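Local structure of techylectin-5A (Tachypleus tridentatus, 1JC9) at residues A[107-112]-A[163-168]; A[114-117]-A[123-126]; A[171-176]-A[182-187]. The protein acts as an innate-immunity lectin that recognises acetyl group-containing substances and agglutinates bacteria and human erythrocytes. All coordinates share one frame; numbering follows the deposited sequence.

Interaction 1: residues A[107-112]-A[163-168]; sequences KPWKNY and ENEDYL
Trp109, in the first turn of helix 109-114, reaches across to Glu165 and Leu168 in the loop that follows strand 152-162. From CA its CB already heads for that loop, and with CG anti to the backbone N (chi1 -173°) the indole extends outward until its NE1 side and the end of its benzene ring meet segment 163-168. Going round the rim, CD1 passes 3.7 Å from Glu165 OE2. The next atom makes the polar contact: Trp109 NE1 donates to Glu165 OE2 over 2.8 Å in a nearly straight bond, 169° at the hydrogen. The acceptor lies practically in the indole plane, where the N-H points, whereas OE2 is approached on its anti side and 31° out of the carboxylate plane. Beyond the nitrogen, CZ2 runs 4.1 Å from the aliphatic CG of Glu165, and at the end of the six-membered ring CH2 meets Leu168 CD2, also at 4.1 Å. Tryptophan suits this place because one rigid group offers an N-H to a carboxylate and hydrocarbon to a leucine methyl. Glutamate suits the other side: its extended chain spans the gap from the 3-10 turn, and its second oxygen, OE1, forms a salt bridge with Lys113, a turn further along the helix. The carboxylate thus ties together two residues of the same helix. Tyr169 and His199 also meet the buried indole, and Lys197 makes a cation-pi contact with it, so the ring sits between the start of helix 109-114, the loop linking strands 152-162 and 171-172, and the loop near the calcium-binding Asp198.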
loop_
_atom_site.group_PDB
_atom_site.type_symbol
_atom_site.label_atom_id
_atom_site.label_comp_id
_atom_site.label_asym_id
_atom_site.label_seq_id
_atom_site.Cartn_x
_atom_site.Cartn_y
_atom_site.Cartn_z
ATOM N N LYS A 107 -0.749 -9.550 10.613
ATOM C CA LYS A 107 -0.877 -10.908 10.090
ATOM C C LYS A 107 0.424 -11.468 9.533
ATOM O O LYS A 107 1.342 -10.722 9.217
ATOM C CB LYS A 107 -1.945 -10.946 8.992
ATOM C CG LYS A 107 -3.342 -10.536 9.443
ATOM C CD LYS A 107 -4.373 -10.912 8.388
ATOM C CE LYS A 107 -5.762 -10.387 8.723
ATOM N NZ LYS A 107 -6.195 -10.799 10.086
ATOM N N PRO A 108 0.508 -12.801 9.390
ATOM C CA PRO A 108 1.696 -13.483 8.867
ATOM C C PRO A 108 1.876 -13.421 7.351
ATOM O O PRO A 108 1.001 -12.956 6.621
ATOM C CB PRO A 108 1.508 -14.913 9.357
ATOM C CG PRO A 108 0.028 -15.079 9.253
ATOM C CD PRO A 108 -0.486 -13.785 9.860
ATOM N N TRP A 109 3.029 -13.912 6.902
ATOM C CA TRP A 109 3.417 -13.940 5.495
ATOM C C TRP A 109 2.344 -14.453 4.539
ATOM O O TRP A 109 2.089 -13.842 3.497
ATOM C CB TRP A 109 4.688 -14.781 5.341
ATOM C CG TRP A 109 5.294 -14.765 3.967
ATOM C CD1 TRP A 109 5.042 -15.637 2.945
ATOM C CD2 TRP A 109 6.277 -13.845 3.477
ATOM N NE1 TRP A 109 5.815 -15.321 1.852
ATOM C CE2 TRP A 109 6.580 -14.225 2.151
ATOM C CE3 TRP A 109 6.934 -12.738 4.032
ATOM C CZ2 TRP A 109 7.515 -13.536 1.370
ATOM C CZ3 TRP A 109 7.862 -12.054 3.256
ATOM C CH2 TRP A 109 8.143 -12.457 1.940
ATOM N N LYS A 110 1.718 -15.573 4.883
ATOM C CA LYS A 110 0.690 -16.144 4.020
ATOM C C LYS A 110 -0.449 -15.169 3.722
ATOM O O LYS A 110 -0.924 -15.083 2.587
ATOM C CB LYS A 110 0.111 -17.417 4.641
ATOM C CG LYS A 110 -0.961 -18.067 3.769
ATOM C CD LYS A 110 -1.490 -19.362 4.362
ATOM C CE LYS A 110 -2.527 -19.986 3.437
ATOM N NZ LYS A 110 -3.040 -21.278 3.966
ATOM N N ASN A 111 -0.893 -14.440 4.738
ATOM C CA ASN A 111 -1.981 -13.486 4.560
ATOM C C ASN A 111 -1.573 -12.319 3.668
ATOM O O ASN A 111 -2.353 -11.866 2.827
ATOM C CB ASN A 111 -2.451 -12.971 5.922
ATOM C CG ASN A 111 -3.157 -14.044 6.730
ATOM O OD1 ASN A 111 -4.240 -14.503 6.360
ATOM N ND2 ASN A 111 -2.545 -14.458 7.830
ATOM N N TYR A 112 -0.351 -11.831 3.849
ATOM C CA TYR A 112 0.131 -10.727 3.035
ATOM C C TYR A 112 0.396 -11.178 1.607
ATOM O O TYR A 112 0.305 -10.388 0.666
ATOM C CB TYR A 112 1.385 -10.121 3.664
ATOM C CG TYR A 112 1.050 -9.011 4.629
ATOM C CD1 TYR A 112 0.709 -7.744 4.160
ATOM C CD2 TYR A 112 1.004 -9.240 6.004
ATOM C CE1 TYR A 112 0.324 -6.726 5.033
ATOM C CE2 TYR A 112 0.616 -8.225 6.893
ATOM C CZ TYR A 112 0.277 -6.973 6.395
ATOM O OH TYR A 112 -0.127 -5.966 7.252
ATOM N N GLU A 163 9.392 -7.374 -6.716
ATOM C CA GLU A 163 9.778 -8.618 -7.366
ATOM C C GLU A 163 8.877 -9.716 -6.816
ATOM O O GLU A 163 8.067 -9.446 -5.926
ATOM C CB GLU A 163 11.261 -8.897 -7.096
ATOM C CG GLU A 163 12.161 -7.839 -7.745
ATOM C CD GLU A 163 13.643 -8.044 -7.486
ATOM O OE1 GLU A 163 14.126 -9.187 -7.616
ATOM O OE2 GLU A 163 14.333 -7.051 -7.166
ATOM N N ASN A 164 8.990 -10.940 -7.333
ATOM C CA ASN A 164 8.122 -12.011 -6.860
ATOM C C ASN A 164 8.522 -12.572 -5.501
ATOM O O ASN A 164 9.485 -12.112 -4.888
ATOM C CB ASN A 164 8.013 -13.144 -7.895
ATOM C CG ASN A 164 9.322 -13.875 -8.120
ATOM O OD1 ASN A 164 10.132 -14.039 -7.207
ATOM N ND2 ASN A 164 9.520 -14.343 -9.342
ATOM N N GLU A 165 7.775 -13.566 -5.034
ATOM C CA GLU A 165 8.024 -14.162 -3.729
ATOM C C GLU A 165 9.422 -14.727 -3.518
ATOM O O GLU A 165 9.968 -14.614 -2.420
ATOM C CB GLU A 165 6.977 -15.243 -3.422
ATOM C CG GLU A 165 7.127 -15.818 -2.010
ATOM C CD GLU A 165 5.982 -16.727 -1.606
ATOM O OE1 GLU A 165 5.264 -17.224 -2.498
ATOM O OE2 GLU A 165 5.811 -16.954 -0.388
ATOM N N ASP A 166 10.005 -15.331 -4.553
ATOM C CA ASP A 166 11.347 -15.895 -4.429
ATOM C C ASP A 166 12.338 -14.815 -4.035
ATOM O O ASP A 166 13.312 -15.073 -3.329
ATOM C CB ASP A 166 11.800 -16.534 -5.745
ATOM C CG ASP A 166 10.999 -17.763 -6.096
ATOM O OD1 ASP A 166 10.734 -18.570 -5.180
ATOM O OD2 ASP A 166 10.644 -17.929 -7.283
ATOM N N TYR A 167 12.081 -13.600 -4.500
ATOM C CA TYR A 167 12.948 -12.476 -4.193
ATOM C C TYR A 167 12.399 -11.666 -3.036
ATOM O O TYR A 167 12.748 -10.500 -2.860
ATOM C CB TYR A 167 13.115 -11.604 -5.434
ATOM C CG TYR A 167 13.931 -12.297 -6.492
ATOM C CD1 TYR A 167 15.322 -12.343 -6.402
ATOM C CD2 TYR A 167 13.313 -12.986 -7.538
ATOM C CE1 TYR A 167 16.081 -13.061 -7.325
ATOM C CE2 TYR A 167 14.064 -13.710 -8.465
ATOM C CZ TYR A 167 15.447 -13.742 -8.348
ATOM O OH TYR A 167 16.197 -14.464 -9.246
ATOM N N LEU A 168 11.527 -12.299 -2.256
ATOM C CA LEU A 168 10.923 -11.680 -1.081
ATOM C C LEU A 168 10.210 -10.345 -1.338
ATOM O O LEU A 168 10.269 -9.434 -0.513
ATOM C CB LEU A 168 11.996 -11.503 0.001
ATOM C CG LEU A 168 12.810 -12.762 0.328
ATOM C CD1 LEU A 168 13.880 -12.426 1.349
ATOM C CD2 LEU A 168 11.892 -13.856 0.860
#

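Interaction 2: residues A[114-117]-A[123-126]; sequences LGFG and FWLG
Leu114 to Gly117 and Phe123 to Gly126 run almost exactly antiparallel, their end-to-end directions 173° apart, and pair through Phe116 and Trp124. These two form a hydrogen-bonded pair: Phe116 N donates to Trp124 O at 3.0 Å, and Trp124 N returns the bond to Phe116 O, also at 3.0 Å. At the helix-side end the chains close in further, with Gly115 CA and Gly126 CA only 3.5 Å apart. Gly115 CA also lies 3.2 Å from Trp124 O, and its C-H points at Leu125 O. Glycine suits both positions, since each has a positive phi (96° at Gly115) and a backbone approached too closely for a side chain. This is a short beta hairpin of the fibrinogen C-terminal domain: Gly115 is the first residue beyond helix 109-114, Gly126 is the N-cap of helix 127-136, and strand 123-124 joins strand 89-95 of the main antiparallel sheet. Phe116 and Trp124 project from the same face of the hairpin. The Phe116 ring, swung back across its partner by a chi1 of 56°, lays one face over Trp124 CB, which makes a CH-pi contact 4.1 Å from the ring centroid. The two aromatic rings themselves meet obliquely, and Tyr112 packs edge-to-face with both. Phe123 instead touches the first strand through CB, 3.2 Å from Phe116 O, while its ring leads away toward Val91 and Arg94 of strand 89-95.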
loop_
_atom_site.group_PDB
_atom_site.type_symbol
_atom_site.label_atom_id
_atom_site.label_comp_id
_atom_site.label_asym_id
_atom_site.label_seq_id
_atom_site.Cartn_x
_atom_site.Cartn_y
_atom_site.Cartn_z
ATOM N N LEU A 114 -1.381 -13.615 -0.036
ATOM C CA LEU A 114 -2.670 -13.789 -0.700
ATOM C C LEU A 114 -3.610 -12.586 -0.632
ATOM O O LEU A 114 -4.503 -12.449 -1.473
ATOM C CB LEU A 114 -3.386 -15.016 -0.123
ATOM C CG LEU A 114 -2.676 -16.365 -0.308
ATOM C CD1 LEU A 114 -3.439 -17.447 0.433
ATOM C CD2 LEU A 114 -2.562 -16.692 -1.794
ATOM N N GLY A 115 -3.418 -11.722 0.362
ATOM C CA GLY A 115 -4.280 -10.565 0.502
ATOM C C GLY A 115 -5.388 -10.845 1.501
ATOM O O GLY A 115 -5.718 -12.003 1.761
ATOM N N PHE A 116 -5.956 -9.792 2.072
ATOM C CA PHE A 116 -7.027 -9.950 3.043
ATOM C C PHE A 116 -7.838 -8.664 3.158
ATOM O O PHE A 116 -7.364 -7.590 2.784
ATOM C CB PHE A 116 -6.442 -10.351 4.409
ATOM C CG PHE A 116 -5.404 -9.399 4.941
ATOM C CD1 PHE A 116 -5.776 -8.280 5.680
ATOM C CD2 PHE A 116 -4.050 -9.625 4.711
ATOM C CE1 PHE A 116 -4.819 -7.401 6.185
ATOM C CE2 PHE A 116 -3.080 -8.751 5.212
ATOM C CZ PHE A 116 -3.468 -7.636 5.952
ATOM N N GLY A 117 -9.068 -8.784 3.656
ATOM C CA GLY A 117 -9.925 -7.624 3.811
ATOM C C GLY A 117 -10.890 -7.432 2.656
ATOM O O GLY A 117 -10.831 -8.151 1.657
ATOM N N PHE A 123 -8.127 -3.055 3.581
ATOM C CA PHE A 123 -7.581 -4.288 3.021
ATOM C C PHE A 123 -6.155 -4.139 2.498
ATOM O O PHE A 123 -5.602 -3.042 2.452
ATOM C CB PHE A 123 -8.446 -4.739 1.844
ATOM C CG PHE A 123 -8.275 -3.880 0.614
ATOM C CD1 PHE A 123 -8.783 -2.582 0.577
ATOM C CD2 PHE A 123 -7.539 -4.342 -0.477
ATOM C CE1 PHE A 123 -8.559 -1.754 -0.526
ATOM C CE2 PHE A 123 -7.307 -3.523 -1.587
ATOM C CZ PHE A 123 -7.816 -2.228 -1.612
ATOM N N TRP A 124 -5.588 -5.278 2.103
ATOM C CA TRP A 124 -4.264 -5.370 1.501
ATOM C C TRP A 124 -4.536 -6.298 0.325
ATOM O O TRP A 124 -4.963 -7.433 0.521
ATOM C CB TRP A 124 -3.248 -6.015 2.447
ATOM C CG TRP A 124 -1.896 -6.196 1.795
ATOM C CD1 TRP A 124 -1.359 -7.363 1.324
ATOM C CD2 TRP A 124 -0.927 -5.173 1.528
ATOM N NE1 TRP A 124 -0.112 -7.128 0.783
ATOM C CE2 TRP A 124 0.175 -5.792 0.896
ATOM C CE3 TRP A 124 -0.882 -3.791 1.764
ATOM C CZ2 TRP A 124 1.310 -5.078 0.498
ATOM C CZ3 TRP A 124 0.249 -3.082 1.366
ATOM C CH2 TRP A 124 1.328 -3.730 0.741
ATOM N N LEU A 125 -4.306 -5.816 -0.892
ATOM C CA LEU A 125 -4.595 -6.604 -2.084
ATOM C C LEU A 125 -3.913 -7.966 -2.172
ATOM O O LEU A 125 -4.510 -8.922 -2.657
ATOM C CB LEU A 125 -4.273 -5.786 -3.343
ATOM C CG LEU A 125 -4.795 -6.358 -4.662
ATOM C CD1 LEU A 125 -6.325 -6.380 -4.642
ATOM C CD2 LEU A 125 -4.294 -5.514 -5.825
ATOM N N GLY A 126 -2.668 -8.060 -1.714
ATOM C CA GLY A 126 -1.944 -9.324 -1.793
ATOM C C GLY A 126 -0.672 -9.125 -2.595
ATOM O O GLY A 126 -0.716 -8.580 -3.697
#

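Interaction 3: residues A[171-176]-A[182-187]; sequences LHIGNY and NSFGRH. With NAG (2-acetamido-2-deoxy-beta-D-glucopyranose), chain B.
The amide oxygen OD1 of Asn182, whose side chain lies flat against the ring of Tyr176, is held twice: Gly185 N donates to it at 3.0 Å in an Asx motif, and Tyr157 OH is a second partner. The amide lies 3° from parallel to the phenol, an orientation consistent with these two bonds. Asn182 CB sits over the ring centre, 3.8 Å from the centroid, a CH-pi contact that uses the flat face of Tyr176 while its OH bonds to Gly181 N. Further along, the contact turns apolar. Phe184 meets two branched residues obliquely: Leu171 CD2 comes within 3.5 Å of Phe184 CZ, and Ile173 CD1 within 3.7 Å of Phe184 CD2. Leucine and isoleucine supply the methyls that pack round such a ring. The 3-10 turn that follows sends Arg186 away from this packing, its chain bent at chi3 (78°), to the sugar. Arg186 NH2 donates to NAG O1 at 3.0 Å, with a weak, bent bond from NH1 to the same atom. Next to it, buried His187 lies against His220. The segment 182-187 thus links the sheet edge to the acetyl-sugar pocket of this fibrinogen-related lectin, which Tyr210, Tyr236 and Tyr248 help to form.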
loop_
_atom_site.group_PDB
_atom_site.type_symbol
_atom_site.label_atom_id
_atom_site.label_comp_id
_atom_site.label_asym_id
_atom_site.label_seq_id
_atom_site.Cartn_x
_atom_site.Cartn_y
_atom_site.Cartn_z
ATOM N N LEU A 171 11.184 -4.260 -2.913
ATOM C CA LEU A 171 10.616 -3.005 -3.408
ATOM C C LEU A 171 11.508 -2.169 -4.330
ATOM O O LEU A 171 12.711 -2.061 -4.115
ATOM C CB LEU A 171 10.202 -2.138 -2.219
ATOM C CG LEU A 171 9.645 -0.743 -2.530
ATOM C CD1 LEU A 171 8.249 -0.855 -3.130
ATOM C CD2 LEU A 171 9.596 0.066 -1.248
ATOM N N HIS A 172 10.889 -1.573 -5.347
ATOM C CA HIS A 172 11.566 -0.702 -6.307
ATOM C C HIS A 172 10.722 0.563 -6.489
ATOM O O HIS A 172 9.546 0.478 -6.834
ATOM C CB HIS A 172 11.700 -1.392 -7.667
ATOM C CG HIS A 172 12.661 -2.538 -7.677
ATOM N ND1 HIS A 172 14.009 -2.375 -7.915
ATOM C CD2 HIS A 172 12.474 -3.860 -7.456
ATOM C CE1 HIS A 172 14.611 -3.549 -7.841
ATOM N NE2 HIS A 172 13.703 -4.466 -7.562
ATOM N N ILE A 173 11.307 1.729 -6.241
ATOM C CA ILE A 173 10.595 2.990 -6.427
ATOM C C ILE A 173 11.527 4.055 -6.982
ATOM O O ILE A 173 12.715 4.085 -6.653
ATOM C CB ILE A 173 9.979 3.531 -5.112
ATOM C CG1 ILE A 173 10.997 3.439 -3.978
ATOM C CG2 ILE A 173 8.686 2.789 -4.787
ATOM C CD1 ILE A 173 10.513 4.073 -2.690
ATOM N N GLY A 174 10.975 4.922 -7.830
ATOM C CA GLY A 174 11.748 5.994 -8.427
ATOM C C GLY A 174 11.569 7.320 -7.705
ATOM O O GLY A 174 11.343 7.358 -6.491
ATOM N N ASN A 175 11.644 8.412 -8.460
ATOM C CA ASN A 175 11.530 9.758 -7.894
ATOM C C ASN A 175 10.238 10.112 -7.174
ATOM O O ASN A 175 9.140 9.709 -7.564
ATOM C CB ASN A 175 11.797 10.808 -8.975
ATOM C CG ASN A 175 13.213 10.741 -9.513
ATOM O OD1 ASN A 175 14.177 10.703 -8.750
ATOM N ND2 ASN A 175 13.346 10.733 -10.833
ATOM N N TYR A 176 10.409 10.903 -6.121
ATOM C CA TYR A 176 9.330 11.379 -5.275
ATOM C C TYR A 176 8.847 12.772 -5.693
ATOM O O TYR A 176 9.587 13.551 -6.287
ATOM C CB TYR A 176 9.830 11.438 -3.828
ATOM C CG TYR A 176 9.040 12.365 -2.927
ATOM C CD1 TYR A 176 7.863 11.940 -2.314
ATOM C CD2 TYR A 176 9.459 13.683 -2.713
ATOM C CE1 TYR A 176 7.119 12.800 -1.510
ATOM C CE2 TYR A 176 8.722 14.554 -1.914
ATOM C CZ TYR A 176 7.553 14.103 -1.315
ATOM O OH TYR A 176 6.817 14.946 -0.515
ATOM N N ASN A 182 8.920 12.897 1.931
ATOM C CA ASN A 182 9.423 11.633 1.412
ATOM C C ASN A 182 9.745 10.609 2.500
ATOM O O ASN A 182 10.904 10.442 2.871
ATOM C CB ASN A 182 10.671 11.903 0.573
ATOM C CG ASN A 182 11.162 10.677 -0.161
ATOM O OD1 ASN A 182 10.557 9.606 -0.086
ATOM N ND2 ASN A 182 12.264 10.825 -0.884
ATOM N N SER A 183 8.730 9.909 2.999
ATOM C CA SER A 183 8.960 8.915 4.043
ATOM C C SER A 183 8.906 7.463 3.559
ATOM O O SER A 183 8.993 6.540 4.367
ATOM C CB SER A 183 7.968 9.109 5.192
ATOM O OG SER A 183 8.176 10.358 5.840
ATOM N N PHE A 184 8.762 7.256 2.253
ATOM C CA PHE A 184 8.727 5.899 1.699
ATOM C C PHE A 184 10.058 5.630 0.996
ATOM O O PHE A 184 10.473 4.480 0.820
ATOM C CB PHE A 184 7.573 5.767 0.694
ATOM C CG PHE A 184 7.272 4.347 0.273
ATOM C CD1 PHE A 184 7.030 3.357 1.220
ATOM C CD2 PHE A 184 7.164 4.017 -1.076
ATOM C CE1 PHE A 184 6.679 2.061 0.833
ATOM C CE2 PHE A 184 6.811 2.723 -1.475
ATOM C CZ PHE A 184 6.566 1.746 -0.517
ATOM N N GLY A 185 10.731 6.710 0.614
ATOM C CA GLY A 185 11.997 6.602 -0.088
ATOM C C GLY A 185 13.045 5.703 0.539
ATOM O O GLY A 185 13.709 4.944 -0.167
ATOM N N ARG A 186 13.201 5.770 1.857
ATOM C CA ARG A 186 14.214 4.958 2.522
ATOM C C ARG A 186 13.962 3.459 2.409
ATOM O O ARG A 186 14.865 2.651 2.625
ATOM C CB ARG A 186 14.327 5.346 4.000
ATOM C CG ARG A 186 15.642 4.908 4.639
ATOM C CD ARG A 186 15.819 5.471 6.047
ATOM N NE ARG A 186 15.044 4.752 7.055
ATOM C CZ ARG A 186 15.020 5.076 8.346
ATOM N NH1 ARG A 186 15.724 6.111 8.788
ATOM N NH2 ARG A 186 14.303 4.359 9.202
ATOM N N HIS A 187 12.741 3.086 2.058
ATOM C CA HIS A 187 12.383 1.677 1.946
ATOM C C HIS A 187 12.762 1.040 0.614
ATOM O O HIS A 187 12.739 -0.181 0.471
ATOM C CB HIS A 187 10.886 1.528 2.225
ATOM C CG HIS A 187 10.517 1.882 3.631
ATOM N ND1 HIS A 187 10.629 0.986 4.675
ATOM C CD2 HIS A 187 10.136 3.058 4.183
ATOM C CE1 HIS A 187 10.334 1.598 5.809
ATOM N NE2 HIS A 187 10.033 2.856 5.538
HETATM C C1 NAG B . 14.737 5.835 12.980
HETATM C C2 NAG B . 14.349 4.499 13.771
HETATM C C3 NAG B . 15.220 4.436 15.084
HETATM C C4 NAG B . 16.658 4.349 14.626
HETATM C C5 NAG B . 16.994 5.639 13.795
HETATM C C6 NAG B . 18.431 5.616 13.266
HETATM C C7 NAG B . 12.114 3.623 13.498
HETATM C C8 NAG B . 10.647 3.594 13.799
HETATM N N2 NAG B . 12.922 4.550 14.128
HETATM O O1 NAG B . 13.988 6.004 11.734
HETATM O O3 NAG B . 14.927 3.259 15.834
HETATM O O4 NAG B . 17.546 4.273 15.799
HETATM O O5 NAG B . 16.139 5.796 12.620
HETATM O O6 NAG B . 18.536 6.876 12.532
HETATM O O7 NAG B . 12.555 2.787 12.672
#

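Interactions 1 and 2 adjoin, since helix 109-114 leads through Gly115 into strand 116-117; Tyr112 and Lys107 from the first reach Phe116 of the second. Interaction 3 lies about 19 Å from interaction 1, centre to centre, yet Glu163 OE2 and His172 NE2, 2.7 Å apart, connect them through a probable hydrogen bond. Each contact has a buried and a more open side: Trp109 against Glu165, Phe123 and Trp124 against Gly117, Leu171 and Phe184 against Asn182. A single indole-to-carboxylate bond dominates interaction 1, backbone pairing interaction 2 and side-chain packing interaction 3. Interactions 2 and 3 reach the same sheet on opposite sides of the chain's centre; interaction 3 includes a sugar-binding residue.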